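Local coordinates for protein replisome organizer (Bacillus phage SPP1, PDB 1NO1) that probably loads the phage replicative helicase onto DNA at the start of replication and holds it inhibited until then, at residues Gln8-Val13 with Lys27-Ala32; Asn47-Tyr52 with Phe58-Ser63. All blocks are in the same frame, centred on the assembly; numbering follows the deposited sequence.

Interaction 1: residues Gln8-Val13 with Lys27-Ala32; sequences QILKAV and KGTVKA
Leu10 meets Thr29 and Val30 through the methyl groups at its tip. From CB, which points at helix 26-37, the side chain runs to CG, set anti to the carbonyl carbon and beside the backbone N (chi1 -73°). There it forks. One branch, CD1, reaches between two neighbouring residues, with Val30 CG2 at 3.7 Å from Leu10 CD1 and Thr29 CG2 at 3.9 Å from the same methyl. Leu10 CD1 also sits against the backbone of helix 26-37, 3.9 Å from Val30 CA. The other branch, CD2, finds Thr29 CG2 as well, 4.0 Å from Leu10 CD2, and thus the threonine methyl faces both arms of the fork. A leucine suits the place because the two helix backbones lie well apart here, the CA atoms of Leu10 and Val30 being 7.6 Å from each other, and a branched tip can spread over two neighbours at the end of that span.

This is side-chain packing between helices 3-16 and 26-37 of a small all-helical domain whose third helix is 42-55. The same leucine also rests on Phe21, in the loop joining the first two helices, while Thr29 touches Pro23 of that loop.

Thr29 takes part with its apolar half. Its CG2 lies anti to the backbone N (chi1 of OG1 -74°), which turns the methyl to the leucine and leaves the hydroxyl outside this contact. Val30 comes in from the flank, its CB directed across the line between the helices; being beta-branched, it holds CG2 close to its own helix, where CD1 of the longer leucine meets it.

Interaction 2: residues Asn47-Tyr52 with Phe58-Ser63; sequences NNLTDY and FPPTVS
Tyr52 lays one face of its ring against Pro60, whose CB stands 3.4 Å above the ring plane, displaced toward the rim. The approach is a CH-pi contact, 19° off the ring normal, and it continues along the proline to CD, 3.4 Å from Tyr52 CE2. Proline suits this place because its compact ring carries several C-H groups against an aromatic face. The anti placement of CG to the backbone N (chi1 177°) aims the tyrosine ring at the returning loop, and the length of the phenol carries OH to Phe58 O. Behind it, Leu49 CD1 meets Pro60 CG at 4.0 Å, so the proline is packed by two residues of helix 42-55, and Tyr17 touches both Tyr52 and Pro60.

At its far end the Tyr52 ring turns polar: OH donates a hydrogen bond to Phe58 O, 2.9 Å away. The hydroxyl stands above the carbonyl plane, 36° out of it, while the oxygen lies near the plane of the ring, at its edge. The bond fastens the chain where it folds back against the helix it has just left. With one ring face on proline and its hydroxyl on a backbone oxygen, Tyr52 ties the loop at two points, and the directional bond would limit sliding that apolar packing alone permits.

In the fold
Both contacts are partly buried, and they lie on opposite sides of the chain's centre, their own centres about 13 Å apart. Interaction 1 joins two helices, 3-16 and 26-37, whereas interaction 2 fastens the segment after helix 42-55 back onto that helix. They meet in the interior: Ala12 CB is 3.6 Å from Leu49 CD2, and Val13 CG2 is 3.9 Å from Leu49 CD1, so helix 3-16 faces one contact with Leu10 and touches the other with Ala12 and Val13. Val62 also reaches helix 26-37. The helix pair is joined by apolar contacts without a hydrogen bond between the two segments, while Phe58 to Pro60, in a loop, add an aromatic-face contact and a side-chain-to-backbone hydrogen bond, with Phe58 exposed.

Interaction 1: residues Gln8-Val13 with Lys27-Ala32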
loop_
_atom_site.group_PDB
_atom_site.type_symbol
_atom_site.label_atom_id
_atom_site.label_comp_id
_atom_site.label_asym_id
_atom_site.label_seq_id
_atom_site.Cartn_x
_atom_site.Cartn_y
_atom_site.Cartn_z
ATOM N N GLN A 8 3.348 4.096 5.869
ATOM C CA GLN A 8 3.626 4.974 4.725
ATOM C C GLN A 8 3.071 4.461 3.411
ATOM O O GLN A 8 2.554 5.238 2.644
ATOM C CB GLN A 8 5.107 5.184 4.431
ATOM C CG GLN A 8 6.023 5.356 5.553
ATOM C CD GLN A 8 7.289 6.105 5.125
ATOM O OE1 GLN A 8 8.318 6.052 5.829
ATOM N NE2 GLN A 8 7.218 6.820 3.984
ATOM N N ILE A 9 3.252 3.174 3.114
ATOM C CA ILE A 9 2.681 2.624 1.896
ATOM C C ILE A 9 1.190 2.969 1.840
ATOM O O ILE A 9 0.696 3.464 0.825
ATOM C CB ILE A 9 2.855 1.100 1.881
ATOM C CG1 ILE A 9 4.336 0.759 1.744
ATOM C CG2 ILE A 9 2.038 0.465 0.741
ATOM C CD1 ILE A 9 4.898 1.248 0.393
ATOM N N LEU A 10 0.469 2.766 2.935
ATOM C CA LEU A 10 -0.972 3.016 2.883
ATOM C C LEU A 10 -1.314 4.511 2.715
ATOM O O LEU A 10 -2.313 4.872 2.109
ATOM C CB LEU A 10 -1.690 2.417 4.095
ATOM C CG LEU A 10 -1.800 0.879 4.063
ATOM C CD1 LEU A 10 -2.092 0.304 5.439
ATOM C CD2 LEU A 10 -2.855 0.396 3.050
ATOM N N LYS A 11 -0.467 5.377 3.235
ATOM C CA LYS A 11 -0.689 6.823 3.105
ATOM C C LYS A 11 -0.474 7.255 1.647
ATOM O O LYS A 11 -1.115 8.190 1.165
ATOM C CB LYS A 11 0.239 7.576 4.061
ATOM C CG LYS A 11 0.407 9.059 3.790
ATOM C CD LYS A 11 -0.573 9.919 4.593
ATOM C CE LYS A 11 -0.422 11.403 4.243
ATOM N NZ LYS A 11 -1.215 12.252 5.219
ATOM N N ALA A 12 0.400 6.549 0.938
ATOM C CA ALA A 12 0.666 6.864 -0.462
ATOM C C ALA A 12 -0.503 6.420 -1.366
ATOM O O ALA A 12 -0.914 7.152 -2.296
ATOM C CB ALA A 12 2.005 6.247 -0.915
ATOM N N VAL A 13 -1.044 5.242 -1.095
ATOM C CA VAL A 13 -2.169 4.751 -1.863
ATOM C C VAL A 13 -3.299 5.778 -1.745
ATOM O O VAL A 13 -3.965 6.177 -2.730
ATOM C CB VAL A 13 -2.654 3.390 -1.321
ATOM C CG1 VAL A 13 -3.974 2.981 -1.997
ATOM C CG2 VAL A 13 -1.589 2.309 -1.526
ATOM N N LYS A 27 -6.079 1.112 11.409
ATOM C CA LYS A 27 -5.195 0.337 12.267
ATOM C C LYS A 27 -5.229 -1.163 11.909
ATOM O O LYS A 27 -4.185 -1.818 11.875
ATOM C CB LYS A 27 -5.512 0.579 13.758
ATOM N N GLY A 28 -6.416 -1.701 11.625
ATOM C CA GLY A 28 -6.568 -3.106 11.253
ATOM C C GLY A 28 -5.981 -3.469 9.893
ATOM O O GLY A 28 -5.375 -4.533 9.741
ATOM N N THR A 29 -6.161 -2.592 8.905
ATOM C CA THR A 29 -5.565 -2.776 7.594
ATOM C C THR A 29 -4.033 -2.742 7.685
ATOM O O THR A 29 -3.348 -3.507 6.995
ATOM C CB THR A 29 -6.096 -1.710 6.626
ATOM O OG1 THR A 29 -7.450 -2.024 6.266
ATOM C CG2 THR A 29 -5.367 -1.749 5.288
ATOM N N VAL A 30 -3.487 -1.860 8.527
ATOM C CA VAL A 30 -2.039 -1.808 8.696
ATOM C C VAL A 30 -1.536 -3.157 9.227
ATOM O O VAL A 30 -0.564 -3.741 8.718
ATOM C CB VAL A 30 -1.607 -0.716 9.711
ATOM C CG1 VAL A 30 -0.177 -0.928 10.119
ATOM C CG2 VAL A 30 -1.757 0.683 9.119
ATOM N N LYS A 31 -2.224 -3.664 10.241
ATOM C CA LYS A 31 -1.816 -4.918 10.831
ATOM C C LYS A 31 -1.858 -6.092 9.823
ATOM O O LYS A 31 -0.933 -6.916 9.800
ATOM C CB LYS A 31 -2.613 -5.216 12.119
ATOM N N ALA A 32 -2.900 -6.167 8.998
ATOM C CA ALA A 32 -3.030 -7.287 8.060
ATOM C C ALA A 32 -2.063 -7.193 6.863
ATOM O O ALA A 32 -1.441 -8.191 6.496
ATOM C CB ALA A 32 -4.480 -7.440 7.581
#

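Interaction 2: residues Asn47-Tyr52 with Phe58-Ser63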
loop_
_atom_site.group_PDB
_atom_site.type_symbol
_atom_site.label_atom_id
_atom_site.label_comp_id
_atom_site.label_asym_id
_atom_site.label_seq_id
_atom_site.Cartn_x
_atom_site.Cartn_y
_atom_site.Cartn_z
ATOM N N ASN A 47 8.217 1.936 -5.308
ATOM C CA ASN A 47 8.441 2.003 -6.749
ATOM C C ASN A 47 7.317 1.243 -7.492
ATOM O O ASN A 47 6.789 1.731 -8.480
ATOM C CB ASN A 47 9.817 1.452 -7.088
ATOM C CG ASN A 47 10.225 1.716 -8.525
ATOM O OD1 ASN A 47 10.506 0.784 -9.270
ATOM N ND2 ASN A 47 10.285 2.990 -8.918
ATOM N N ASN A 48 6.949 0.059 -7.001
ATOM C CA ASN A 48 5.859 -0.710 -7.600
ATOM C C ASN A 48 4.488 0.024 -7.535
ATOM O O ASN A 48 3.679 -0.068 -8.471
ATOM C CB ASN A 48 5.760 -2.082 -6.933
ATOM C CG ASN A 48 6.956 -2.974 -7.236
ATOM O OD1 ASN A 48 7.725 -2.703 -8.159
ATOM N ND2 ASN A 48 7.123 -4.033 -6.453
ATOM N N LEU A 49 4.230 0.780 -6.460
ATOM C CA LEU A 49 2.987 1.537 -6.376
ATOM C C LEU A 49 2.953 2.602 -7.456
ATOM O O LEU A 49 1.936 2.814 -8.129
ATOM C CB LEU A 49 2.787 2.135 -4.992
ATOM C CG LEU A 49 1.578 3.049 -4.845
ATOM C CD1 LEU A 49 0.238 2.318 -4.931
ATOM C CD2 LEU A 49 1.681 3.791 -3.532
ATOM N N THR A 50 4.079 3.267 -7.671
ATOM C CA THR A 50 4.139 4.238 -8.737
ATOM C C THR A 50 3.795 3.636 -10.118
ATOM O O THR A 50 2.988 4.216 -10.862
ATOM C CB THR A 50 5.507 4.950 -8.776
ATOM O OG1 THR A 50 5.644 5.751 -7.608
ATOM C CG2 THR A 50 5.527 6.046 -9.888
ATOM N N ASP A 51 4.373 2.483 -10.476
ATOM C CA ASP A 51 4.079 1.930 -11.795
ATOM C C ASP A 51 2.590 1.509 -11.906
ATOM O O ASP A 51 1.981 1.600 -12.978
ATOM C CB ASP A 51 5.022 0.766 -12.133
ATOM C CG ASP A 51 6.496 1.206 -12.230
ATOM O OD1 ASP A 51 6.755 2.372 -12.633
ATOM O OD2 ASP A 51 7.476 0.461 -11.913
ATOM N N TYR A 52 2.014 1.043 -10.807
ATOM C CA TYR A 52 0.627 0.621 -10.779
ATOM C C TYR A 52 -0.351 1.790 -11.006
ATOM O O TYR A 52 -1.340 1.642 -11.727
ATOM C CB TYR A 52 0.342 -0.102 -9.448
ATOM C CG TYR A 52 -1.094 -0.502 -9.304
ATOM C CD1 TYR A 52 -1.510 -1.804 -9.624
ATOM C CD2 TYR A 52 -2.050 0.418 -8.857
ATOM C CE1 TYR A 52 -2.856 -2.174 -9.533
ATOM C CE2 TYR A 52 -3.379 0.066 -8.748
ATOM C CZ TYR A 52 -3.795 -1.227 -9.100
ATOM O OH TYR A 52 -5.139 -1.591 -8.956
ATOM N N PHE A 58 -8.649 1.855 -10.522
ATOM C CA PHE A 58 -9.042 1.453 -9.175
ATOM C C PHE A 58 -7.825 1.192 -8.278
ATOM O O PHE A 58 -6.771 0.778 -8.745
ATOM C CB PHE A 58 -10.002 0.249 -9.202
ATOM C CG PHE A 58 -11.219 0.437 -10.095
ATOM C CD1 PHE A 58 -11.330 -0.266 -11.295
ATOM C CD2 PHE A 58 -12.274 1.267 -9.705
ATOM C CE1 PHE A 58 -12.448 -0.121 -12.112
ATOM C CE2 PHE A 58 -13.423 1.440 -10.525
ATOM C CZ PHE A 58 -13.511 0.740 -11.733
ATOM N N PRO A 59 -7.973 1.420 -6.987
ATOM C CA PRO A 59 -6.855 1.250 -6.049
ATOM C C PRO A 59 -6.348 -0.197 -6.002
ATOM O O PRO A 59 -7.119 -1.121 -6.282
ATOM C CB PRO A 59 -7.462 1.644 -4.691
ATOM C CG PRO A 59 -8.736 2.369 -5.016
ATOM C CD PRO A 59 -9.225 1.841 -6.333
ATOM N N PRO A 60 -5.076 -0.400 -5.680
ATOM C CA PRO A 60 -4.478 -1.749 -5.651
ATOM C C PRO A 60 -4.781 -2.576 -4.403
ATOM O O PRO A 60 -5.162 -1.993 -3.399
ATOM C CB PRO A 60 -2.970 -1.429 -5.644
ATOM C CG PRO A 60 -2.917 -0.163 -4.830
ATOM C CD PRO A 60 -4.068 0.654 -5.435
ATOM N N THR A 61 -4.614 -3.904 -4.461
ATOM C CA THR A 61 -4.655 -4.732 -3.249
ATOM C C THR A 61 -3.195 -4.985 -2.886
ATOM O O THR A 61 -2.299 -4.639 -3.670
ATOM C CB THR A 61 -5.251 -6.060 -3.560
ATOM O OG1 THR A 61 -4.524 -6.650 -4.666
ATOM C CG2 THR A 61 -6.665 -5.861 -4.100
ATOM N N VAL A 62 -2.929 -5.616 -1.740
ATOM C CA VAL A 62 -1.527 -5.816 -1.398
ATOM C C VAL A 62 -0.899 -6.734 -2.393
ATOM O O VAL A 62 0.293 -6.590 -2.682
ATOM C CB VAL A 62 -1.290 -6.380 0.062
ATOM C CG1 VAL A 62 -1.755 -7.775 0.188
ATOM C CG2 VAL A 62 0.206 -6.301 0.458
ATOM N N SER A 63 -1.640 -7.697 -2.955
ATOM C CA SER A 63 -0.951 -8.536 -3.945
ATOM C C SER A 63 -0.521 -7.760 -5.193
ATOM O O SER A 63 0.399 -8.160 -5.890
ATOM C CB SER A 63 -1.774 -9.735 -4.357
ATOM O OG SER A 63 -2.750 -9.374 -5.312
#